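Local coordinates for protein sensor histidine kinase (Pseudomonas syringae pv. tomato, PDB 3CIT) that probably works as a phosphorelay sensor kinase of a two-component system, the piece described here being its GAF domain, at residues Ala11-Leu16 with Asp127-Glu132; Met46-Leu51 with Thr94-Val99; Pro86-Arg91 with Ile123-Gly128. One frame throughout, in Å; residues are numbered along the deposited sequence.

Interaction 1: residues Ala11-Leu16 with Asp127-Glu132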
loop_
_atom_site.group_PDB
_atom_site.type_symbol
_atom_site.label_atom_id
_atom_site.label_comp_id
_atom_site.label_asym_id
_atom_site.label_seq_id
_atom_site.Cartn_x
_atom_site.Cartn_y
_atom_site.Cartn_z
ATOM N N ALA A 11 -20.380 -0.760 1.371
ATOM C CA ALA A 11 -21.055 -1.438 2.493
ATOM C C ALA A 11 -20.669 -2.921 2.576
ATOM O O ALA A 11 -20.375 -3.427 3.672
ATOM C CB ALA A 11 -22.612 -1.253 2.408
ATOM N N ALA A 12 -20.614 -3.612 1.432
ATOM C CA ALA A 12 -20.228 -5.046 1.373
ATOM C C ALA A 12 -18.787 -5.305 1.834
ATOM O O ALA A 12 -18.502 -6.295 2.551
ATOM C CB ALA A 12 -20.428 -5.598 -0.046
ATOM N N ARG A 13 -17.879 -4.405 1.447
ATOM C CA ARG A 13 -16.465 -4.451 1.893
ATOM C C ARG A 13 -16.359 -4.243 3.392
ATOM O O ARG A 13 -15.659 -4.992 4.083
ATOM C CB ARG A 13 -15.641 -3.392 1.168
ATOM C CG ARG A 13 -15.493 -3.664 -0.306
ATOM C CD ARG A 13 -15.005 -2.460 -1.108
ATOM N NE ARG A 13 -15.139 -2.801 -2.518
ATOM C CZ ARG A 13 -15.564 -2.024 -3.500
ATOM N NH1 ARG A 13 -15.762 -0.733 -3.341
ATOM N NH2 ARG A 13 -15.680 -2.551 -4.705
ATOM N N LEU A 14 -17.104 -3.260 3.908
ATOM C CA LEU A 14 -17.138 -3.027 5.356
ATOM C C LEU A 14 -17.724 -4.212 6.126
ATOM O O LEU A 14 -17.199 -4.594 7.168
ATOM C CB LEU A 14 -17.879 -1.736 5.678
ATOM C CG LEU A 14 -17.082 -0.481 5.261
ATOM C CD1 LEU A 14 -18.003 0.744 5.265
ATOM C CD2 LEU A 14 -15.933 -0.231 6.197
ATOM N N ARG A 15 -18.807 -4.794 5.625
ATOM C CA ARG A 15 -19.379 -5.979 6.274
ATOM C C ARG A 15 -18.355 -7.092 6.353
ATOM O O ARG A 15 -18.212 -7.723 7.391
ATOM C CB ARG A 15 -20.619 -6.474 5.540
ATOM C CG ARG A 15 -21.799 -5.577 5.627
ATOM C CD ARG A 15 -23.088 -6.348 5.218
ATOM N NE ARG A 15 -23.153 -6.620 3.771
ATOM C CZ ARG A 15 -23.562 -5.747 2.843
ATOM N NH1 ARG A 15 -23.955 -4.518 3.164
ATOM N NH2 ARG A 15 -23.602 -6.117 1.570
ATOM N N LEU A 16 -17.660 -7.351 5.247
ATOM C CA LEU A 16 -16.641 -8.410 5.172
ATOM C C LEU A 16 -15.591 -8.199 6.264
ATOM O O LEU A 16 -15.253 -9.123 7.027
ATOM C CB LEU A 16 -15.954 -8.434 3.791
ATOM C CG LEU A 16 -14.753 -9.393 3.580
ATOM C CD1 LEU A 16 -15.229 -10.865 3.440
ATOM C CD2 LEU A 16 -13.876 -8.980 2.403
ATOM N N ASP A 127 -11.981 -5.471 -8.588
ATOM C CA ASP A 127 -11.921 -4.040 -8.386
ATOM C C ASP A 127 -10.877 -3.717 -7.318
ATOM O O ASP A 127 -10.737 -4.445 -6.331
ATOM C CB ASP A 127 -13.304 -3.546 -7.977
ATOM C CG ASP A 127 -14.334 -3.658 -9.117
ATOM O OD1 ASP A 127 -13.969 -4.016 -10.270
ATOM O OD2 ASP A 127 -15.521 -3.365 -8.846
ATOM N N GLY A 128 -10.139 -2.635 -7.505
ATOM C CA GLY A 128 -9.063 -2.286 -6.602
ATOM C C GLY A 128 -9.467 -2.250 -5.142
ATOM O O GLY A 128 -8.704 -2.692 -4.277
ATOM N N GLU A 129 -10.661 -1.753 -4.843
ATOM C CA GLU A 129 -11.034 -1.652 -3.440
ATOM C C GLU A 129 -11.507 -2.996 -2.833
ATOM O O GLU A 129 -11.501 -3.166 -1.608
ATOM C CB GLU A 129 -12.050 -0.550 -3.234
ATOM C CG GLU A 129 -11.753 0.222 -2.027
ATOM C CD GLU A 129 -12.633 1.399 -1.887
ATOM O OE1 GLU A 129 -13.868 1.262 -2.062
ATOM O OE2 GLU A 129 -12.053 2.463 -1.609
ATOM N N ASP A 130 -11.924 -3.931 -3.681
ATOM C CA ASP A 130 -12.052 -5.325 -3.260
ATOM C C ASP A 130 -10.686 -5.892 -2.894
ATOM O O ASP A 130 -10.540 -6.544 -1.874
ATOM C CB ASP A 130 -12.713 -6.206 -4.338
ATOM C CG ASP A 130 -14.197 -5.980 -4.478
ATOM O OD1 ASP A 130 -14.806 -5.316 -3.609
ATOM O OD2 ASP A 130 -14.758 -6.529 -5.440
ATOM N N ILE A 131 -9.691 -5.653 -3.746
ATOM C CA ILE A 131 -8.337 -6.105 -3.482
ATOM C C ILE A 131 -7.773 -5.517 -2.189
ATOM O O ILE A 131 -7.247 -6.256 -1.356
ATOM C CB ILE A 131 -7.400 -5.808 -4.664
ATOM C CG1 ILE A 131 -7.806 -6.656 -5.878
ATOM C CG2 ILE A 131 -5.908 -6.128 -4.251
ATOM C CD1 ILE A 131 -7.008 -6.373 -7.153
ATOM N N GLU A 132 -7.950 -4.205 -1.997
ATOM C CA GLU A 132 -7.527 -3.551 -0.771
ATOM C C GLU A 132 -8.210 -4.107 0.492
ATOM O O GLU A 132 -7.575 -4.245 1.521
ATOM C CB GLU A 132 -7.807 -2.050 -0.843
ATOM C CG GLU A 132 -6.945 -1.267 -1.753
ATOM C CD GLU A 132 -7.244 0.250 -1.593
ATOM O OE1 GLU A 132 -8.266 0.707 -2.056
ATOM O OE2 GLU A 132 -6.441 0.949 -0.994
HETATM O O HOH W 1 -16.754 -4.849 -6.312
HETATM O O HOH W 2 -16.433 -0.876 -7.163
#

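Interaction 2: residues Met46-Leu51 with Thr94-Val99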
loop_
_atom_site.group_PDB
_atom_site.type_symbol
_atom_site.label_atom_id
_atom_site.label_comp_id
_atom_site.label_asym_id
_atom_site.label_seq_id
_atom_site.Cartn_x
_atom_site.Cartn_y
_atom_site.Cartn_z
HETATM N N MSE A 46 -13.740 -16.098 -6.747
HETATM C CA MSE A 46 -12.603 -16.909 -7.208
HETATM C C MSE A 46 -12.738 -18.310 -6.609
HETATM O O MSE A 46 -12.929 -18.447 -5.408
HETATM C CB MSE A 46 -11.285 -16.198 -6.850
HETATM C CG MSE A 46 -11.183 -14.861 -7.640
HETATM SE SE MSE A 46 -9.514 -13.875 -7.420
HETATM C CE MSE A 46 -8.231 -15.043 -8.312
ATOM N N ASP A 47 -12.673 -19.328 -7.466
ATOM C CA ASP A 47 -13.107 -20.676 -7.096
ATOM C C ASP A 47 -12.084 -21.561 -6.412
ATOM O O ASP A 47 -12.430 -22.672 -6.027
ATOM C CB ASP A 47 -13.803 -21.412 -8.266
ATOM C CG ASP A 47 -12.925 -21.636 -9.479
ATOM O OD1 ASP A 47 -11.718 -21.270 -9.511
ATOM O OD2 ASP A 47 -13.451 -22.244 -10.451
ATOM N N HIS A 48 -10.852 -21.068 -6.229
ATOM C CA HIS A 48 -9.795 -21.810 -5.529
ATOM C C HIS A 48 -9.014 -20.876 -4.626
ATOM O O HIS A 48 -8.953 -19.668 -4.865
ATOM C CB HIS A 48 -8.800 -22.441 -6.517
ATOM C CG HIS A 48 -9.352 -23.586 -7.303
ATOM N ND1 HIS A 48 -10.179 -23.414 -8.389
ATOM C CD2 HIS A 48 -9.176 -24.924 -7.173
ATOM C CE1 HIS A 48 -10.520 -24.600 -8.871
ATOM N NE2 HIS A 48 -9.942 -25.534 -8.138
ATOM N N GLY A 49 -8.380 -21.449 -3.612
ATOM C CA GLY A 49 -7.489 -20.680 -2.789
ATOM C C GLY A 49 -6.711 -21.542 -1.849
ATOM O O GLY A 49 -7.065 -22.702 -1.571
ATOM N N LEU A 50 -5.607 -21.003 -1.388
ATOM C CA LEU A 50 -4.908 -21.623 -0.297
ATOM C C LEU A 50 -4.242 -20.563 0.580
ATOM O O LEU A 50 -4.146 -19.385 0.216
ATOM C CB LEU A 50 -3.940 -22.693 -0.832
ATOM C CG LEU A 50 -2.888 -22.324 -1.846
ATOM C CD1 LEU A 50 -1.809 -21.529 -1.179
ATOM C CD2 LEU A 50 -2.295 -23.584 -2.518
ATOM N N LEU A 51 -3.815 -21.008 1.748
ATOM C CA LEU A 51 -3.006 -20.212 2.645
ATOM C C LEU A 51 -1.651 -20.899 2.831
ATOM O O LEU A 51 -1.573 -22.103 3.111
ATOM C CB LEU A 51 -3.721 -20.055 3.980
ATOM C CG LEU A 51 -3.019 -19.191 5.009
ATOM C CD1 LEU A 51 -2.885 -17.685 4.517
ATOM C CD2 LEU A 51 -3.785 -19.268 6.327
ATOM N N THR A 94 -3.084 -22.404 -18.150
ATOM C CA THR A 94 -2.854 -23.270 -16.994
ATOM C C THR A 94 -4.171 -23.621 -16.351
ATOM O O THR A 94 -5.244 -23.135 -16.757
ATOM C CB THR A 94 -1.930 -22.594 -15.943
ATOM O OG1 THR A 94 -2.599 -21.458 -15.417
ATOM C CG2 THR A 94 -0.513 -22.197 -16.542
ATOM N N HIS A 95 -4.112 -24.477 -15.339
ATOM C CA HIS A 95 -5.309 -24.891 -14.616
ATOM C C HIS A 95 -5.953 -23.737 -13.816
ATOM O O HIS A 95 -7.143 -23.771 -13.529
ATOM C CB HIS A 95 -4.965 -26.048 -13.682
ATOM C CG HIS A 95 -4.843 -27.367 -14.380
ATOM N ND1 HIS A 95 -3.669 -27.792 -14.962
ATOM C CD2 HIS A 95 -5.756 -28.327 -14.630
ATOM C CE1 HIS A 95 -3.860 -28.981 -15.508
ATOM N NE2 HIS A 95 -5.121 -29.325 -15.333
ATOM N N LEU A 96 -5.137 -22.768 -13.438
ATOM C CA LEU A 96 -5.520 -21.603 -12.624
ATOM C C LEU A 96 -4.931 -20.358 -13.245
ATOM O O LEU A 96 -3.879 -19.831 -12.825
ATOM C CB LEU A 96 -5.056 -21.752 -11.160
ATOM C CG LEU A 96 -5.706 -22.899 -10.376
ATOM C CD1 LEU A 96 -5.042 -23.138 -9.019
ATOM C CD2 LEU A 96 -7.230 -22.666 -10.189
ATOM N N PRO A 97 -5.557 -19.909 -14.328
ATOM C CA PRO A 97 -4.980 -18.807 -15.095
ATOM C C PRO A 97 -4.941 -17.408 -14.455
ATOM O O PRO A 97 -4.364 -16.513 -15.044
ATOM C CB PRO A 97 -5.805 -18.782 -16.382
ATOM C CG PRO A 97 -7.017 -19.556 -16.116
ATOM C CD PRO A 97 -6.749 -20.493 -14.974
ATOM N N CYS A 98 -5.584 -17.233 -13.315
ATOM C CA CYS A 98 -5.608 -15.959 -12.593
ATOM C C CYS A 98 -5.321 -16.287 -11.130
ATOM O O CYS A 98 -5.973 -17.164 -10.550
ATOM C CB CYS A 98 -7.013 -15.292 -12.747
ATOM S SG CYS A 98 -7.194 -14.687 -14.373
ATOM N N VAL A 99 -4.395 -15.538 -10.534
ATOM C CA VAL A 99 -4.010 -15.689 -9.140
ATOM C C VAL A 99 -3.804 -14.315 -8.502
ATOM O O VAL A 99 -3.197 -13.432 -9.100
ATOM C CB VAL A 99 -2.722 -16.512 -9.023
ATOM C CG1 VAL A 99 -2.230 -16.597 -7.532
ATOM C CG2 VAL A 99 -2.953 -17.904 -9.621
#

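Interaction 3: residues Pro86-Arg91 with Ile123-Gly128. With SO4 (sulfate ion), chain J.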
loop_
_atom_site.group_PDB
_atom_site.type_symbol
_atom_site.label_atom_id
_atom_site.label_comp_id
_atom_site.label_asym_id
_atom_site.label_seq_id
_atom_site.Cartn_x
_atom_site.Cartn_y
_atom_site.Cartn_z
ATOM N N PRO A 86 -0.183 -6.587 -2.599
ATOM C CA PRO A 86 -0.676 -7.670 -3.406
ATOM C C PRO A 86 0.059 -7.831 -4.727
ATOM O O PRO A 86 0.903 -7.012 -5.080
ATOM C CB PRO A 86 -2.120 -7.305 -3.633
ATOM C CG PRO A 86 -2.296 -5.934 -3.344
ATOM C CD PRO A 86 -1.083 -5.416 -2.621
ATOM N N GLN A 87 -0.286 -8.900 -5.419
ATOM C CA GLN A 87 0.199 -9.157 -6.770
ATOM C C GLN A 87 -0.915 -9.905 -7.515
ATOM O O GLN A 87 -1.456 -10.914 -7.012
ATOM C CB GLN A 87 1.477 -9.998 -6.750
ATOM C CG GLN A 87 2.109 -10.197 -8.170
ATOM C CD GLN A 87 3.453 -10.892 -8.190
ATOM O OE1 GLN A 87 4.230 -10.779 -9.167
ATOM N NE2 GLN A 87 3.743 -11.607 -7.141
ATOM N N TRP A 88 -1.229 -9.435 -8.707
ATOM C CA TRP A 88 -2.151 -10.134 -9.614
ATOM C C TRP A 88 -1.355 -10.827 -10.684
ATOM O O TRP A 88 -0.533 -10.189 -11.340
ATOM C CB TRP A 88 -3.072 -9.130 -10.274
ATOM C CG TRP A 88 -4.071 -9.724 -11.212
ATOM C CD1 TRP A 88 -4.079 -9.620 -12.587
ATOM C CD2 TRP A 88 -5.210 -10.526 -10.862
ATOM N NE1 TRP A 88 -5.154 -10.328 -13.105
ATOM C CE2 TRP A 88 -5.868 -10.879 -12.078
ATOM C CE3 TRP A 88 -5.744 -10.972 -9.659
ATOM C CZ2 TRP A 88 -7.026 -11.646 -12.098
ATOM C CZ3 TRP A 88 -6.893 -11.779 -9.699
ATOM C CH2 TRP A 88 -7.519 -12.074 -10.908
ATOM N N LEU A 89 -1.609 -12.108 -10.897
ATOM C CA LEU A 89 -0.874 -12.880 -11.869
ATOM C C LEU A 89 -1.798 -13.483 -12.923
ATOM O O LEU A 89 -2.855 -14.001 -12.583
ATOM C CB LEU A 89 -0.181 -14.069 -11.201
ATOM C CG LEU A 89 0.808 -13.809 -10.073
ATOM C CD1 LEU A 89 1.232 -15.177 -9.450
ATOM C CD2 LEU A 89 1.986 -13.116 -10.686
ATOM N N GLU A 90 -1.384 -13.401 -14.186
ATOM C CA GLU A 90 -2.045 -14.097 -15.297
ATOM C C GLU A 90 -1.117 -15.237 -15.696
ATOM O O GLU A 90 0.058 -15.010 -15.943
ATOM C CB GLU A 90 -2.241 -13.186 -16.490
ATOM C CG GLU A 90 -3.140 -12.009 -16.215
ATOM C CD GLU A 90 -3.323 -11.140 -17.456
ATOM O OE1 GLU A 90 -2.352 -10.503 -17.891
ATOM O OE2 GLU A 90 -4.441 -11.125 -18.006
ATOM N N ARG A 91 -1.666 -16.436 -15.798
ATOM C CA ARG A 91 -0.923 -17.637 -16.098
ATOM C C ARG A 91 -1.685 -18.353 -17.233
ATOM O O ARG A 91 -2.379 -19.340 -17.028
ATOM C CB ARG A 91 -0.808 -18.481 -14.840
ATOM C CG ARG A 91 -0.160 -17.775 -13.642
ATOM C CD ARG A 91 -0.068 -18.661 -12.363
ATOM N NE ARG A 91 0.603 -19.945 -12.574
ATOM C CZ ARG A 91 0.000 -21.140 -12.668
ATOM N NH1 ARG A 91 0.733 -22.244 -12.854
ATOM N NH2 ARG A 91 -1.311 -21.270 -12.557
ATOM N N ILE A 123 -10.287 -14.181 -15.636
ATOM C CA ILE A 123 -11.217 -13.108 -15.283
ATOM C C ILE A 123 -10.388 -11.820 -15.169
ATOM O O ILE A 123 -9.165 -11.882 -15.092
ATOM C CB ILE A 123 -11.943 -13.358 -13.939
ATOM C CG1 ILE A 123 -10.963 -13.634 -12.790
ATOM C CG2 ILE A 123 -12.945 -14.526 -14.071
ATOM C CD1 ILE A 123 -11.613 -13.630 -11.424
ATOM N N SER A 124 -11.033 -10.671 -15.155
ATOM C CA SER A 124 -10.302 -9.412 -14.904
ATOM C C SER A 124 -9.944 -9.366 -13.426
ATOM O O SER A 124 -10.651 -9.938 -12.591
ATOM C CB SER A 124 -11.152 -8.220 -15.266
ATOM O OG SER A 124 -11.394 -8.187 -16.643
ATOM N N ALA A 125 -8.843 -8.714 -13.074
ATOM C CA ALA A 125 -8.543 -8.523 -11.669
ATOM C C ALA A 125 -9.762 -7.914 -10.977
ATOM O O ALA A 125 -10.426 -7.046 -11.547
ATOM C CB ALA A 125 -7.292 -7.603 -11.476
ATOM N N PRO A 126 -10.032 -8.324 -9.725
ATOM C CA PRO A 126 -11.089 -7.679 -8.986
ATOM C C PRO A 126 -10.887 -6.162 -8.846
ATOM O O PRO A 126 -9.756 -5.638 -8.957
ATOM C CB PRO A 126 -11.017 -8.362 -7.614
ATOM C CG PRO A 126 -10.428 -9.728 -7.899
ATOM C CD PRO A 126 -9.459 -9.472 -8.992
ATOM N N ASP A 127 -11.981 -5.471 -8.588
ATOM C CA ASP A 127 -11.921 -4.040 -8.386
ATOM C C ASP A 127 -10.877 -3.717 -7.318
ATOM O O ASP A 127 -10.737 -4.445 -6.331
ATOM C CB ASP A 127 -13.304 -3.546 -7.977
ATOM C CG ASP A 127 -14.334 -3.658 -9.117
ATOM O OD1 ASP A 127 -13.969 -4.016 -10.270
ATOM O OD2 ASP A 127 -15.521 -3.365 -8.846
ATOM N N GLY A 128 -10.139 -2.635 -7.505
ATOM C CA GLY A 128 -9.063 -2.286 -6.602
ATOM C C GLY A 128 -9.467 -2.250 -5.142
ATOM O O GLY A 128 -8.704 -2.692 -4.277
HETATM S S SO4 J . -13.891 -10.737 -17.221
HETATM O O1 SO4 J . -14.377 -12.012 -17.791
HETATM O O2 SO4 J . -13.708 -10.878 -15.738
HETATM O O3 SO4 J . -12.667 -10.376 -17.962
HETATM O O4 SO4 J . -14.883 -9.672 -17.491
HETATM O O HOH W 3 -6.840 -8.796 -15.416
HETATM O O HOH W 4 -6.512 -11.178 -15.606
#

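Interaction 1: residues Ala11-Leu16 with Asp127-Glu132
Asp130 OD1 takes two N-H groups from a single guanidinium. Arg13 NE reaches Asp130 OD1 at 2.8 Å and nearly straight, while Arg13 NH2 meets the same oxygen at 3.1 Å along a more bent path. The arginine comes side-on, and the oxygen lies in the guanidinium plane, while both nitrogens approach it from the same face of the carboxylate; the two flat groups are turned 64° against each other. With its chain extended from CG to NE, Arg13 reaches straight across from helix 3-26 to the first turn of helix 128-156, where Asp127 stands at the N-cap position, though its side chain makes no capping bond. These are the first and last helices of the GAF domain, packed side by side along one flank of the fold, and the bridge joins them near the start of helix 128-156. Glu129 flanks the group differently: its CB lies over one guanidinium face, off-centre and nearer the NH1 side. In the conformer described, one of two, Glu129 OE1 takes a weak salt-bridging bond from Arg13 NH1 at 3.0 Å, and the carboxylate also bridges to Arg10 and to Arg15 of the second subunit. On the Asp127 side two waters mediate. Water 1 donates to Asp130 OD2 and Asp127 OD2, and water 2 accepts from Arg13 NH2 while donating to Asp127 OD2, whose neighbour Asp127 OD1 holds Gln6 of the third subunit.

Interaction 2: residues Met46-Leu51 with Thr94-Val99
His48 CB, the first atom of the side chain, already has a methyl group of Leu96 beside it, Leu96 CD2 at 4.0 Å. One bond further out, His48 CG meets the same methyl more closely, and the shortest approach comes at the next ring atom, His48 ND1 to Leu96 CD2 at 3.5 Å. The methyl lies over one face of the imidazole, shifted toward the CG-ND1 side, 3.8 Å from the ring centroid and 26° off the normal: a CH-pi contact in which the two side chains cross at about a right angle. While its face is occupied by carbon, the ring is held by polar bonds at its edge. Asp47 OD1 accepts from His48 ND1 at 2.9 Å and lies close to the ring plane, although the N-H meets Asp47 OD1 from above the plane of the carboxylate. At the far tip His48 NE2 is bonded to Ser68 OG, so partners at both ring nitrogens fix the rotation of the imidazole with this face turned to Leu96. A second, looser touch lies beside this one: the selenomethionine Met46 bends at its last torsion (chi3 68°), which swings CE toward the other segment, 3.8 Å from Cys98 O and 4.3 Å from Val99 CA. No hydrogen bond joins the segments: strands 48-53 and 98-105 are not neighbours in the antiparallel sheet of this GAF domain, so no backbone ladder runs between them. Strand 111-119 runs between them, its Ala118 bonded through the backbone to His48 and touched by the side chains of Leu96 and Val99, while Trp88 of edge strand 87-90 packs against Met46 and Cys98.

Interaction 3: residues Pro86-Arg91 with Ile123-Gly128
Trp88 turns CG away from its own backbone N (chi1 -179°), which carries the indole toward the loop 123-128 and lays one face on Ala125. It belongs to strand 87-90, an edge strand of the GAF-domain sheet, and the loop is part of the connection from strand 111-119 to the long helix 128-156. Ala125 CB sits over the centre of the five-membered ring, 3.6 Å from its centroid and only 9° off the normal, a well-centred CH-pi contact. Farther along the indole, Ala125 CA approaches CZ2 of Trp88 at 3.5 Å, and the ring methylene CD of Pro126 meets Trp88 CZ3 obliquely, also at 3.5 Å. Ile123 takes the outer end: its CG1 packs against Trp88 CH2, and its carbonyl O lies near the indole plane at the CZ2 edge. The polar edge is handled by water. Water 4 lies in the ring plane and accepts from Trp88 NE1 at 3.0 Å, within reach of both Ile123 O and Glu90 OE2; water 3 accepts from Ala125 N and, weakly, from Trp88 NE1. The far side of the loop faces other subunits: Ser124 OG is bonded to Ser7 of the fourth subunit, and Arg10 of the third to the carbonyl oxygens of Ala125 and Pro126. A sulfate, probably from the crystallisation liquor, takes Ser124 OG at its O3 and Ser124 N at its O2, the latter at 2.7 Å and almost straight at 170°.

In the fold
Interaction 2 is buried in the domain, interaction 1 only partly so, and interaction 3 lies at the surface. Their chemistry differs accordingly: charged groups and waters join the two helices in 11-16 with 127-132, carbon packing dominates in 46-51 with 94-99, and an indole resting on a loop, with water at its edge, makes 86-91 with 123-128. Interactions 1 and 3 share Asp127 and Gly128, and Ile131 packs on Pro126 and Pro86; both also touch the third subunit. Interactions 2 and 3 meet through neighbouring strands 98-105 and 87-90, where Val99 O probably accepts from Leu89 N. Interactions 1 and 2 do not touch, their centres about 19 Å apart.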